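Local coordinates for periplasmic solute binding protein (Candidatus liberibacter, PDB 4CL2) that binds manganese and zinc ions and probably delivers them, as a periplasmic receptor, to a membrane transporter for uptake, at residues G242-D247 against R264-K269; F217-S222 against T268-T273; N104-M109 against T170-L175. One frame throughout, in Å; residues are numbered along the deposited sequence. Where two conformers were deposited one is given.

Contact 1 of 3, residues G242-D247 against R264-K269. With MN (manganese (II) ion), chain L; SO4 (sulfate ion), chain E; SO4 (sulfate ion), chain F.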
ATOM      1  N   GLY A 242      12.680  13.410  -2.726  1.00 20.23           N
ATOM      2  CA  GLY A 242      12.552  12.548  -3.923  1.00 20.67           C
ATOM      3  C   GLY A 242      11.278  11.716  -3.943  1.00 21.56           C
ATOM      4  O   GLY A 242      10.338  12.001  -3.185  1.00 19.04           O
ATOM      5  N   VAL A 243      11.256  10.670  -4.770  1.00 19.68           N
ATOM      6  CA  VAL A 243      10.097   9.868  -5.093  1.00 18.55           C
ATOM      7  C   VAL A 243      10.020   8.553  -4.370  1.00 17.14           C
ATOM      8  O   VAL A 243      10.948   7.747  -4.431  1.00 16.34           O
ATOM      9  CB  VAL A 243      10.042   9.568  -6.609  1.00 19.07           C
ATOM     10  CG1 VAL A 243       8.817   8.754  -6.941  1.00 18.87           C
ATOM     11  CG2 VAL A 243      10.060  10.830  -7.444  1.00 21.66           C
ATOM     12  N   LEU A 244       8.911   8.299  -3.683  1.00 15.61           N
ATOM     13  CA  LEU A 244       8.622   7.012  -3.055  1.00 16.98           C
ATOM     14  C   LEU A 244       7.638   6.223  -3.907  1.00 17.53           C
ATOM     15  O   LEU A 244       6.881   6.768  -4.668  1.00 16.30           O
ATOM     16  CB  LEU A 244       7.967   7.171  -1.677  1.00 15.31           C
ATOM     17  CG  LEU A 244       8.766   8.069  -0.713  1.00 15.40           C
ATOM     18  CD1 LEU A 244       7.956   8.276   0.611  1.00 16.88           C
ATOM     19  CD2 LEU A 244      10.135   7.478  -0.373  1.00 16.71           C
ATOM     20  N   TYR A 245       7.689   4.906  -3.735  1.00 13.74           N
ATOM     21  CA  TYR A 245       6.730   3.969  -4.416  1.00 15.33           C
ATOM     22  C   TYR A 245       5.777   3.465  -3.335  1.00 14.21           C
ATOM     23  O   TYR A 245       6.160   2.792  -2.321  1.00 15.13           O
ATOM     24  CB  TYR A 245       7.477   2.771  -5.040  1.00 16.01           C
ATOM     25  CG  TYR A 245       8.162   3.147  -6.309  1.00 17.97           C
ATOM     26  CD1 TYR A 245       9.325   3.828  -6.288  1.00 20.84           C
ATOM     27  CD2 TYR A 245       7.551   2.893  -7.529  1.00 21.94           C
ATOM     28  CE1 TYR A 245       9.945   4.231  -7.441  1.00 25.81           C
ATOM     29  CE2 TYR A 245       8.162   3.319  -8.694  1.00 24.78           C
ATOM     30  CZ  TYR A 245       9.343   3.976  -8.628  1.00 27.87           C
ATOM     31  OH  TYR A 245      10.020   4.430  -9.764  1.00 36.98           O
ATOM     32  N   VAL A 246       4.499   3.808  -3.491  1.00 16.27           N
ATOM     33  CA  VAL A 246       3.470   3.511  -2.482  1.00 14.20           C
ATOM     34  C   VAL A 246       2.136   2.981  -3.033  1.00 16.83           C
ATOM     35  O   VAL A 246       1.547   2.087  -2.423  1.00 20.47           O
ATOM     36  CB  VAL A 246       3.195   4.692  -1.547  1.00 15.86           C
ATOM     37  CG1 VAL A 246       4.432   5.102  -0.782  1.00 15.80           C
ATOM     38  CG2 VAL A 246       2.628   5.875  -2.293  1.00 18.03           C
ATOM     39  N   ASP A 247       1.671   3.466  -4.188  1.00 16.07           N
ATOM     40  CA  ASP A 247       0.293   3.191  -4.639  1.00 15.75           C
ATOM     41  C   ASP A 247       0.186   2.076  -5.654  1.00 17.45           C
ATOM     42  O   ASP A 247      -0.914   1.633  -5.939  1.00 17.41           O
ATOM     43  CB  ASP A 247      -0.323   4.447  -5.227  1.00 16.87           C
ATOM     44  CG  ASP A 247      -0.747   5.448  -4.155  1.00 21.21           C
ATOM     45  OD1 ASP A 247      -0.910   5.023  -3.010  1.00 27.01           O
ATOM     46  OD2 ASP A 247      -0.859   6.638  -4.515  1.00 24.56           O
ATOM     47  N   ARG A 264      10.804  -2.223   0.715  1.00 14.61           N
ATOM     48  CA  ARG A 264      12.231  -2.083   0.906  1.00 14.78           C
ATOM     49  C   ARG A 264      12.758  -0.773   0.262  1.00 14.49           C
ATOM     50  O   ARG A 264      13.521  -0.024   0.872  1.00 14.00           O
ATOM     51  CB  ARG A 264      12.973  -3.279   0.354  1.00 15.90           C
ATOM     52  CG  ARG A 264      14.458  -3.232   0.623  1.00 17.71           C
ATOM     53  CD  ARG A 264      15.134  -4.524   0.133  1.00 19.31           C
ATOM     54  NE  ARG A 264      15.024  -4.638  -1.289  1.00 22.08           N
ATOM     55  CZ  ARG A 264      15.475  -5.651  -2.018  1.00 28.67           C
ATOM     56  NH1 ARG A 264      16.009  -6.727  -1.439  1.00 25.19           N
ATOM     57  NH2 ARG A 264      15.350  -5.582  -3.347  1.00 24.36           N
ATOM     58  N   PHE A 265      12.331  -0.474  -0.960  1.00 13.86           N
ATOM     59  CA  PHE A 265      12.768   0.754  -1.598  1.00 13.09           C
ATOM     60  C   PHE A 265      12.331   1.989  -0.859  1.00 13.04           C
ATOM     61  O   PHE A 265      13.140   2.849  -0.559  1.00 13.79           O
ATOM     62  CB  PHE A 265      12.285   0.829  -3.057  1.00 13.33           C
ATOM     63  CG  PHE A 265      12.756   2.029  -3.771  1.00 13.69           C
ATOM     64  CD1 PHE A 265      13.943   2.039  -4.459  1.00 13.83           C
ATOM     65  CD2 PHE A 265      11.985   3.191  -3.741  1.00 14.30           C
ATOM     66  CE1 PHE A 265      14.397   3.199  -5.037  1.00 15.45           C
ATOM     67  CE2 PHE A 265      12.430   4.354  -4.323  1.00 14.61           C
ATOM     68  CZ  PHE A 265      13.634   4.358  -4.965  1.00 16.01           C
ATOM     69  N   SER A 266      11.037   2.085  -0.568  1.00 11.98           N
ATOM     70  CA  SER A 266      10.530   3.292   0.065  1.00 13.44           C
ATOM     71  C   SER A 266      11.065   3.470   1.473  1.00 12.38           C
ATOM     72  O   SER A 266      11.433   4.569   1.785  1.00 14.99           O
ATOM     73  CB  SER A 266       9.013   3.295   0.017  1.00 14.33           C
ATOM     74  OG  SER A 266       8.609   3.397  -1.386  1.00 15.53           O
ATOM     75  N   LEU A 267      11.134   2.429   2.275  1.00 12.73           N
ATOM     76  CA  LEU A 267      11.684   2.580   3.593  1.00 13.68           C
ATOM     77  C   LEU A 267      13.188   2.886   3.559  1.00 14.07           C
ATOM     78  O   LEU A 267      13.708   3.642   4.373  1.00 15.38           O
ATOM     79  CB  LEU A 267      11.356   1.409   4.454  1.00 13.83           C
ATOM     80  CG  LEU A 267       9.941   1.426   5.079  1.00 19.40           C
ATOM     81  CD1 LEU A 267       8.787   1.557   4.155  1.00 21.22           C
ATOM     82  CD2 LEU A 267       9.825   0.113   5.904  1.00 21.05           C
ATOM     83  N   THR A 268      13.923   2.286   2.607  1.00 14.76           N
ATOM     84  CA  THR A 268      15.340   2.640   2.450  1.00 15.79           C
ATOM     85  C   THR A 268      15.521   4.090   2.152  1.00 16.65           C
ATOM     86  O   THR A 268      16.361   4.803   2.709  1.00 17.06           O
ATOM     87  CB  THR A 268      16.033   1.696   1.379  1.00 15.03           C
ATOM     88  OG1 THR A 268      16.009   0.345   1.785  1.00 15.42           O
ATOM     89  CG2 THR A 268      17.447   2.143   1.136  1.00 20.84           C
ATOM     90  N   LYS A 269      14.722   4.616   1.224  1.00 15.96           N
ATOM     91  CA  LYS A 269      14.828   5.966   0.845  1.00 18.18           C
ATOM     92  C   LYS A 269      14.491   6.931   2.019  1.00 17.07           C
ATOM     93  O   LYS A 269      15.139   7.903   2.273  1.00 16.43           O
ATOM     94  CB  LYS A 269      13.959   6.237  -0.391  1.00 18.86           C
ATOM     95  CG  LYS A 269      14.176   7.621  -0.917  1.00 22.67           C
ATOM     96  CD  LYS A 269      13.773   7.711  -2.383  1.00 20.96           C
ATOM     97  CE  LYS A 269      14.042   9.096  -2.871  1.00 20.60           C
ATOM     98  NZ  LYS A 269      15.510   9.341  -3.113  1.00 21.01           N
TER
HETATM   99 MN    MN L1286      -3.043   6.324  -2.991  0.50 44.99          MN
HETATM  100  S   SO4 E1279      17.739  -7.735   1.884  0.50 38.90           S
HETATM  101  O1  SO4 E1279      18.316  -6.553   2.530  0.50 43.93           O
HETATM  102  O2  SO4 E1279      16.400  -7.377   1.410  0.50 22.56           O
HETATM  103  O3  SO4 E1279      17.676  -8.820   2.890  0.50 45.55           O
HETATM  104  O4  SO4 E1279      18.545  -8.208   0.759  0.50 48.36           O
HETATM  105  S   SO4 F1280       7.615   2.814 -12.897  0.60 35.03           S
HETATM  106  O1  SO4 F1280       7.391   3.854 -11.895  0.60 45.86           O
HETATM  107  O2  SO4 F1280       7.488   3.551 -14.178  0.60 50.22           O
HETATM  108  O3  SO4 F1280       6.611   1.756 -12.861  0.60 41.29           O
HETATM  109  O4  SO4 F1280       9.009   2.276 -12.890  0.60 31.03           O

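Contact 2 of 3, residues F217-S222 against T268-T273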
ATOM      1  N   PHE A 217      12.650  17.375   5.339  1.00 26.69           N
ATOM      2  CA  PHE A 217      12.365  16.704   4.056  1.00 23.80           C
ATOM      3  C   PHE A 217      10.887  16.506   3.797  1.00 22.54           C
ATOM      4  O   PHE A 217      10.068  16.169   4.709  1.00 24.48           O
ATOM      5  CB  PHE A 217      13.095  15.325   3.984  1.00 24.53           C
ATOM      6  CG  PHE A 217      14.588  15.455   3.827  1.00 28.04           C
ATOM      7  CD1 PHE A 217      15.161  15.563   2.567  1.00 30.46           C
ATOM      8  CD2 PHE A 217      15.391  15.459   4.947  1.00 34.27           C
ATOM      9  CE1 PHE A 217      16.539  15.698   2.434  1.00 38.23           C
ATOM     10  CE2 PHE A 217      16.774  15.610   4.843  1.00 33.83           C
ATOM     11  CZ  PHE A 217      17.342  15.746   3.582  1.00 36.39           C
ATOM     12  N   ILE A 218      10.557  16.614   2.511  1.00 21.90           N
ATOM     13  CA  ILE A 218       9.237  16.220   2.004  1.00 19.41           C
ATOM     14  C   ILE A 218       9.363  15.413   0.720  1.00 19.45           C
ATOM     15  O   ILE A 218      10.115  15.814  -0.156  1.00 22.33           O
ATOM     16  CB  ILE A 218       8.289  17.470   1.790  1.00 19.86           C
ATOM     17  CG1 ILE A 218       6.915  17.038   1.221  1.00 19.40           C
ATOM     18  CG2 ILE A 218       8.990  18.533   0.978  1.00 23.93           C
ATOM     19  CD1 ILE A 218       5.866  18.166   1.263  1.00 21.79           C
ATOM     20  N   PHE A 219       8.634  14.313   0.617  1.00 18.84           N
ATOM     21  CA  PHE A 219       8.679  13.402  -0.542  1.00 19.69           C
ATOM     22  C   PHE A 219       7.482  13.586  -1.451  1.00 20.17           C
ATOM     23  O   PHE A 219       6.429  14.171  -1.056  1.00 18.22           O
ATOM     24  CB  PHE A 219       8.652  11.966  -0.081  1.00 21.26           C
ATOM     25  CG  PHE A 219       9.814  11.583   0.808  1.00 21.35           C
ATOM     26  CD1 PHE A 219      11.025  11.198   0.238  1.00 20.96           C
ATOM     27  CD2 PHE A 219       9.713  11.656   2.182  1.00 23.65           C
ATOM     28  CE1 PHE A 219      12.107  10.851   1.039  1.00 22.05           C
ATOM     29  CE2 PHE A 219      10.780  11.283   2.992  1.00 23.70           C
ATOM     30  CZ  PHE A 219      11.971  10.895   2.415  1.00 25.25           C
ATOM     31  N   SER A 220       7.642  13.157  -2.681  1.00 18.72           N
ATOM     32  CA  SER A 220       6.496  12.816  -3.539  1.00 18.94           C
ATOM     33  C   SER A 220       6.476  11.388  -3.898  1.00 18.44           C
ATOM     34  O   SER A 220       7.304  10.614  -3.417  1.00 18.04           O
ATOM     35  CB  SER A 220       6.436  13.742  -4.777  1.00 22.32           C
ATOM     36  OG  SER A 220       7.557  13.488  -5.653  1.00 22.97           O
ATOM     37  N   GLU A 221       5.492  10.963  -4.690  1.00 17.43           N
ATOM     38  CA  GLU A 221       5.280   9.590  -4.953  1.00 17.54           C
ATOM     39  C   GLU A 221       5.176   9.258  -6.454  1.00 19.42           C
ATOM     40  O   GLU A 221       4.995  10.122  -7.274  1.00 19.82           O
ATOM     41  CB  GLU A 221       4.092   9.052  -4.144  1.00 19.45           C
ATOM     42  CG  GLU A 221       4.244   9.324  -2.629  1.00 23.53           C
ATOM     43  CD  GLU A 221       3.682  10.670  -2.147  1.00 23.26           C
ATOM     44  OE1 GLU A 221       2.571  10.953  -2.417  1.00 22.88           O
ATOM     45  OE2 GLU A 221       4.367  11.422  -1.473  1.00 20.81           O
ATOM     46  N   SER A 222       5.296   7.976  -6.770  1.00 21.66           N
ATOM     47  CA  SER A 222       5.599   7.586  -8.173  1.00 23.52           C
ATOM     48  C   SER A 222       4.397   7.795  -9.099  1.00 27.76           C
ATOM     49  O   SER A 222       4.574   7.938 -10.314  1.00 27.18           O
ATOM     50  CB  SER A 222       6.038   6.132  -8.266  1.00 24.00           C
ATOM     51  OG  SER A 222       4.993   5.209  -7.865  1.00 23.70           O
ATOM     52  N   THR A 268      13.923   2.286   2.607  1.00 14.76           N
ATOM     53  CA  THR A 268      15.340   2.640   2.450  1.00 15.79           C
ATOM     54  C   THR A 268      15.521   4.090   2.152  1.00 16.65           C
ATOM     55  O   THR A 268      16.361   4.803   2.709  1.00 17.06           O
ATOM     56  CB  THR A 268      16.033   1.696   1.379  1.00 15.03           C
ATOM     57  OG1 THR A 268      16.009   0.345   1.785  1.00 15.42           O
ATOM     58  CG2 THR A 268      17.447   2.143   1.136  1.00 20.84           C
ATOM     59  N   LYS A 269      14.722   4.616   1.224  1.00 15.96           N
ATOM     60  CA  LYS A 269      14.828   5.966   0.845  1.00 18.18           C
ATOM     61  C   LYS A 269      14.491   6.931   2.019  1.00 17.07           C
ATOM     62  O   LYS A 269      15.139   7.903   2.273  1.00 16.43           O
ATOM     63  CB  LYS A 269      13.959   6.237  -0.391  1.00 18.86           C
ATOM     64  CG  LYS A 269      14.176   7.621  -0.917  1.00 22.67           C
ATOM     65  CD  LYS A 269      13.773   7.711  -2.383  1.00 20.96           C
ATOM     66  CE  LYS A 269      14.042   9.096  -2.871  1.00 20.60           C
ATOM     67  NZ  LYS A 269      15.510   9.341  -3.113  1.00 21.01           N
ATOM     68  N   ILE A 270      13.457   6.546   2.781  1.00 17.44           N
ATOM     69  CA  ILE A 270      13.126   7.340   3.967  1.00 16.49           C
ATOM     70  C   ILE A 270      14.266   7.369   4.989  1.00 14.59           C
ATOM     71  O   ILE A 270      14.687   8.431   5.403  1.00 18.42           O
ATOM     72  CB  ILE A 270      11.842   6.806   4.587  1.00 16.23           C
ATOM     73  CG1 ILE A 270      10.685   7.047   3.623  1.00 17.64           C
ATOM     74  CG2 ILE A 270      11.638   7.482   5.961  1.00 19.74           C
ATOM     75  CD1 ILE A 270       9.453   6.293   4.053  1.00 17.72           C
ATOM     76  N   VAL A 271      14.821   6.199   5.304  1.00 17.11           N
ATOM     77  CA  VAL A 271      15.844   6.152   6.348  1.00 19.08           C
ATOM     78  C   VAL A 271      17.096   6.853   5.861  1.00 21.43           C
ATOM     79  O   VAL A 271      17.773   7.558   6.610  1.00 20.43           O
ATOM     80  CB  VAL A 271      16.108   4.713   6.872  1.00 23.85           C
ATOM     81  CG1 VAL A 271      16.732   3.819   5.882  1.00 30.47           C
ATOM     82  CG2 VAL A 271      17.043   4.724   8.055  1.00 25.87           C
ATOM     83  N   ASP A 272      17.364   6.754   4.553  1.00 21.83           N
ATOM     84  CA  ASP A 272      18.581   7.414   3.992  1.00 23.59           C
ATOM     85  C   ASP A 272      18.481   8.898   3.981  1.00 27.08           C
ATOM     86  O   ASP A 272      19.467   9.617   3.880  1.00 28.10           O
ATOM     87  CB  ASP A 272      18.869   6.917   2.574  1.00 23.98           C
ATOM     88  CG  ASP A 272      19.465   5.574   2.548  1.00 24.35           C
ATOM     89  OD1 ASP A 272      19.764   4.982   3.648  1.00 30.33           O
ATOM     90  OD2 ASP A 272      19.459   4.940   1.468  1.00 24.03           O
ATOM     91  N   THR A 273      17.255   9.388   4.051  0.50 26.79           N
ATOM     92  CA  THR A 273      16.945  10.793   4.034  0.50 28.85           C
ATOM     93  C   THR A 273      17.125  11.324   5.416  0.50 29.06           C
ATOM     94  O   THR A 273      17.833  12.299   5.645  0.50 32.85           O
ATOM     95  CB  THR A 273      15.457  10.996   3.662  0.50 31.55           C
ATOM     96  OG1 THR A 273      15.325  11.891   2.568  0.50 30.71           O
ATOM     97  CG2 THR A 273      14.650  11.530   4.864  0.50 24.67           C
TER

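Contact 3 of 3, residues N104-M109 against T170-L175. With MN (manganese (II) ion), chain L.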
ATOM      1  N   ASN A 104      -8.376   6.131   5.331  1.00 17.95           N
ATOM      2  CA  ASN A 104      -7.192   6.181   4.461  1.00 18.56           C
ATOM      3  C   ASN A 104      -6.872   4.723   4.042  1.00 17.19           C
ATOM      4  O   ASN A 104      -6.794   3.818   4.876  1.00 17.65           O
ATOM      5  CB  ASN A 104      -6.049   6.798   5.257  1.00 18.49           C
ATOM      6  CG  ASN A 104      -4.801   7.017   4.405  1.00 19.38           C
ATOM      7  OD1 ASN A 104      -4.289   6.109   3.755  1.00 17.77           O
ATOM      8  ND2 ASN A 104      -4.298   8.231   4.446  1.00 18.65           N
ATOM      9  N   PRO A 105      -6.710   4.463   2.755  1.00 15.42           N
ATOM     10  CA  PRO A 105      -6.589   3.072   2.349  1.00 16.71           C
ATOM     11  C   PRO A 105      -5.223   2.416   2.435  1.00 15.54           C
ATOM     12  O   PRO A 105      -5.108   1.221   2.252  1.00 15.54           O
ATOM     13  CB  PRO A 105      -7.010   3.107   0.873  1.00 19.22           C
ATOM     14  CG  PRO A 105      -6.706   4.486   0.437  1.00 18.93           C
ATOM     15  CD  PRO A 105      -6.914   5.375   1.606  1.00 19.12           C
ATOM     16  N   HIS A 106      -4.178   3.188   2.721  1.00 15.40           N
ATOM     17  CA  HIS A 106      -2.794   2.791   2.495  1.00 13.58           C
ATOM     18  C   HIS A 106      -2.225   1.900   3.624  1.00 14.73           C
ATOM     19  O   HIS A 106      -1.078   2.071   4.030  1.00 13.78           O
ATOM     20  CB  HIS A 106      -1.890   3.985   2.367  1.00 16.56           C
ATOM     21  CG  HIS A 106      -2.260   4.873   1.214  1.00 16.12           C
ATOM     22  ND1 HIS A 106      -3.071   5.985   1.371  1.00 18.44           N
ATOM     23  CD2 HIS A 106      -1.843   4.879  -0.079  1.00 21.85           C
ATOM     24  CE1 HIS A 106      -3.187   6.612   0.200  1.00 20.92           C
ATOM     25  NE2 HIS A 106      -2.455   5.958  -0.688  1.00 21.74           N
ATOM     26  N   ALA A 107      -3.003   0.937   4.029  1.00 15.34           N
ATOM     27  CA  ALA A 107      -2.652   0.090   5.210  1.00 12.68           C
ATOM     28  C   ALA A 107      -1.469  -0.813   4.918  1.00 11.66           C
ATOM     29  O   ALA A 107      -0.784  -1.257   5.882  1.00 14.94           O
ATOM     30  CB  ALA A 107      -3.871  -0.758   5.596  1.00 14.40           C
ATOM     31  N   TRP A 108      -1.174  -1.086   3.652  1.00 11.71           N
ATOM     32  CA  TRP A 108      -0.042  -1.929   3.285  1.00 11.73           C
ATOM     33  C   TRP A 108       1.358  -1.367   3.551  1.00 11.71           C
ATOM     34  O   TRP A 108       2.307  -2.125   3.512  1.00 13.70           O
ATOM     35  CB  TRP A 108      -0.121  -2.392   1.808  1.00 12.94           C
ATOM     36  CG  TRP A 108      -0.081  -1.248   0.836  1.00 13.23           C
ATOM     37  CD1 TRP A 108       1.050  -0.620   0.374  1.00 12.24           C
ATOM     38  CD2 TRP A 108      -1.187  -0.520   0.311  1.00 14.26           C
ATOM     39  NE1 TRP A 108       0.701   0.430  -0.465  1.00 14.90           N
ATOM     40  CE2 TRP A 108      -0.663   0.524  -0.494  1.00 13.98           C
ATOM     41  CE3 TRP A 108      -2.582  -0.650   0.425  1.00 12.85           C
ATOM     42  CZ2 TRP A 108      -1.475   1.389  -1.209  1.00 15.98           C
ATOM     43  CZ3 TRP A 108      -3.398   0.198  -0.275  1.00 14.61           C
ATOM     44  CH2 TRP A 108      -2.858   1.237  -1.097  1.00 15.40           C
ATOM     45  N   MET A 109       1.419  -0.067   3.840  1.00 13.29           N
ATOM     46  CA  MET A 109       2.702   0.614   4.099  1.00 11.92           C
ATOM     47  C   MET A 109       3.026   0.497   5.597  1.00 14.53           C
ATOM     48  O   MET A 109       2.869   1.429   6.360  1.00 16.80           O
ATOM     49  CB  MET A 109       2.696   2.067   3.661  1.00 13.76           C
ATOM     50  CG  MET A 109       2.503   2.268   2.185  1.00 15.33           C
ATOM     51  SD  MET A 109       3.735   1.513   1.139  1.00 16.16           S
ATOM     52  CE  MET A 109       5.266   2.272   1.707  1.00 17.02           C
ATOM     53  N   THR A 170       4.919  13.772   3.232  1.00 18.57           N
ATOM     54  CA  THR A 170       4.735  13.256   1.889  1.00 18.27           C
ATOM     55  C   THR A 170       3.716  14.140   1.186  1.00 20.72           C
ATOM     56  O   THR A 170       3.219  15.116   1.764  1.00 19.46           O
ATOM     57  CB  THR A 170       4.235  11.826   1.859  1.00 19.64           C
ATOM     58  OG1 THR A 170       3.032  11.775   2.605  1.00 19.16           O
ATOM     59  CG2 THR A 170       5.236  10.863   2.448  1.00 21.00           C
ATOM     60  N   SER A 171       3.430  13.805  -0.068  1.00 18.83           N
ATOM     61  CA  SER A 171       2.490  14.615  -0.842  1.00 19.34           C
ATOM     62  C   SER A 171       1.089  14.020  -0.561  1.00 18.47           C
ATOM     63  O   SER A 171       0.254  14.720   0.037  1.00 20.44           O
ATOM     64  CB  SER A 171       2.869  14.556  -2.357  1.00 20.78           C
ATOM     65  OG  SER A 171       4.122  15.235  -2.517  1.00 21.16           O
ATOM     66  N   GLU A 172       0.821  12.859  -1.082  1.00 18.34           N
ATOM     67  CA  GLU A 172      -0.356  12.082  -0.665  1.00 20.66           C
ATOM     68  C   GLU A 172      -0.173  11.551   0.753  1.00 19.94           C
ATOM     69  O   GLU A 172       0.949  11.302   1.182  1.00 16.84           O
ATOM     70  CB  GLU A 172      -0.558  10.878  -1.597  1.00 21.72           C
ATOM     71  CG  GLU A 172      -1.927  10.228  -1.439  1.00 21.33           C
ATOM     72  CD  GLU A 172      -2.056   8.907  -2.190  1.00 25.10           C
ATOM     73  OE1 GLU A 172      -1.109   8.139  -2.266  1.00 23.91           O
ATOM     74  OE2 GLU A 172      -3.115   8.576  -2.645  1.00 27.21           O
ATOM     75  N   GLY A 173      -1.279  11.373   1.495  1.00 18.99           N
ATOM     76  CA  GLY A 173      -1.180  10.774   2.874  1.00 18.27           C
ATOM     77  C   GLY A 173      -0.956   9.278   2.835  1.00 17.96           C
ATOM     78  O   GLY A 173      -1.737   8.481   3.405  1.00 21.40           O
ATOM     79  N   CYS A 174       0.133   8.860   2.219  1.00 15.43           N
ATOM     80  CA  CYS A 174       0.378   7.466   1.948  1.00 17.26           C
ATOM     81  C   CYS A 174       1.115   6.742   3.075  1.00 16.27           C
ATOM     82  O   CYS A 174       1.261   5.550   2.985  1.00 15.36           O
ATOM     83  CB  CYS A 174       1.195   7.347   0.647  1.00 17.27           C
ATOM     84  SG  CYS A 174       2.723   8.280   0.626  1.00 18.30           S
ATOM     85  N   LEU A 175       1.642   7.473   4.043  1.00 13.78           N
ATOM     86  CA  LEU A 175       2.503   6.835   5.082  1.00 15.31           C
ATOM     87  C   LEU A 175       1.872   6.860   6.440  1.00 16.09           C
ATOM     88  O   LEU A 175       2.570   6.568   7.458  1.00 15.42           O
ATOM     89  CB  LEU A 175       3.921   7.461   5.196  1.00 15.98           C
ATOM     90  CG  LEU A 175       4.772   7.366   3.931  1.00 15.40           C
ATOM     91  CD1 LEU A 175       6.141   7.997   4.145  1.00 17.94           C
ATOM     92  CD2 LEU A 175       4.895   5.962   3.368  1.00 17.54           C
TER
HETATM   93 MN    MN L1286      -3.043   6.324  -2.991  0.50 44.99          MN
HETATM   94  O   HOH W   1       0.283   4.275   5.157  1.00 15.03           O

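Contact 1 of 3, residues G242-D247 against R264-K269
Strand 239-244 lies beneath helix 259-274 in an alpha/beta layer, and where the strand gives way to the loop leading to the metal ligand Asp247, Ser266 meets the backbone of Tyr245. Ser266 OG donates a 2.7 Å hydrogen bond to Tyr245 O, approaching well to one side of the C=O direction and tilted 29° from the carbonyl plane. Serine suits this spot: its short side chain lets the backbones come as near as 5.2 Å between the CA atoms of Leu244 and Ser266, while its hydroxyl serves a main-chain acceptor. Beside this bond, the preceding residue, Phe265, has CG anti to its backbone N (chi1 -177°), which carries its ring out to Tyr245 in an offset edge-to-face pair, the tyrosine edge directed at the phenylalanine face with centroids 5.4 Å apart. The edge of Phe265 also borders Val243 O, with CE2 3.7 Å from that oxygen. The aliphatic chain of Lys269 passes over the strand at an angle: CB lies 4.0 Å from Leu244 CD2 and CD lies 3.5 Å from Val243 O. Its CE reaches Gly242 CA at 3.9 Å, a closeness suited to a residue without a side chain, as is the positive phi of 97°. Asp247 OD1 binds manganese at 2.5 Å. Leu267 packs on helices 133-158 and 176-182, while strand 239-244 pairs with strand 217-221.

Contact 2 of 3, residues F217-S222 against T268-T273
The ring of Phe217 takes Thr273 over one face, with OG1 3.7 Å above the plane and offset toward the rim; its CE2 also lies 3.6 Å from the backbone oxygen, Thr273 O. The ring of Phe219 meets the helix obliquely. Its far atom CZ approaches Ile270 CA to 4.0 Å, and CE1 lies 4.3 Å from Lys269 CG; CZ also comes within 3.7 Å of Thr273 CB. Thr273 was modelled in two conformers, so distances to its side chain hold for one of them. The CG of Phe219 stands anti to the carbonyl carbon (chi1 -60°), which leans the ring back toward the start of the strand and in among Lys269, Ile270 and Thr273. Lys269 and Ile270, with Thr273 a turn further on, make the surface that faces the strand, and a beta-branched threonine is compact enough to sit between two large rings. Strand 217-221 and strand 239-244 are parallel neighbours joined through helix 227-236, a beta-alpha-beta crossover, and helix 259-274 runs back over them, its axis here 10.4 Å from that of strand 217-221 and at 160° to it. Strand alternation sends Phe217 and Phe219 toward this helix and Ile218 away from it. Between these two segments the contact rests on the two aromatic rings, and no hydrogen bond links them. Ile270 further touches Phe168 of strand 167-170, while Val271 points away to helix 133-158, where Arg157 forms a salt bridge with Asp272.

Contact 3 of 3, residues N104-M109 against T170-L175
With chi1 at -61° His106 CG lies beside its own backbone N and anti to the carbonyl carbon, which turns the imidazole toward the 170-175 loop, while Glu172, its CG anti to the backbone N (chi1 -166°) and its chain extended, reaches across to a manganese ion that both residues bind. They form part of the metal site of this periplasmic binding protein, completed by Asp247. His106 NE2 binds the manganese at 2.4 Å and Glu172 OE2 at 2.3 Å; OE1 lies farther, at 2.7 Å, making the carboxylate an uneven bidentate ligand. Ring and carboxylate planes stand 75° apart. His39, seen as a metal ligand in another structure of this protein, is not bound here. Asn104 acts as a second-shell residue: its OD1 accepts from His106 N, an Asx turn, and from His106 ND1 at 2.7 Å, which fixes the ring's rotation and leaves NE2 for the metal. An amide suits the role because it also donates: Asn104 ND2 gives a 2.8 Å bond to a lone pair of Gly173 O, linking the loops. The ring is sandwiched, with Cys174 CA over the centre of one face in a CH-pi contact, 3.8 Å from the centroid, and Pro105 CG nearer the rim of the opposite one. Glu172 OE2 also accepts from Asn193 N. A water donates to His106 O and Cys174 O, and flexible Met109 bends until its CE lies 4.1 Å from Leu175 CD2.

How the contacts relate
Along the chain contact 3 closes before the strands of contacts 2 and 1 begin, and both of these end on helix 259-274, sharing Thr268 and Lys269. Contacts 1 and 2 have centres about 6 Å apart and join that helix to neighbouring parallel strands, 239-244 and 217-221. The centre of contact 3, where loops meet round the manganese, lies about 12 Å from that of contact 1 and about 13 Å from that of contact 2. The contacts are joined directly: Glu221 carboxylate oxygens probably accept bonds from Ser171 N and Glu172 N, and Val246 O probably accepts from Trp108 NE1. Strand 239-244 thus runs on to the ligand Asp247, while the end of strand 217-221 braces the ligand Glu172.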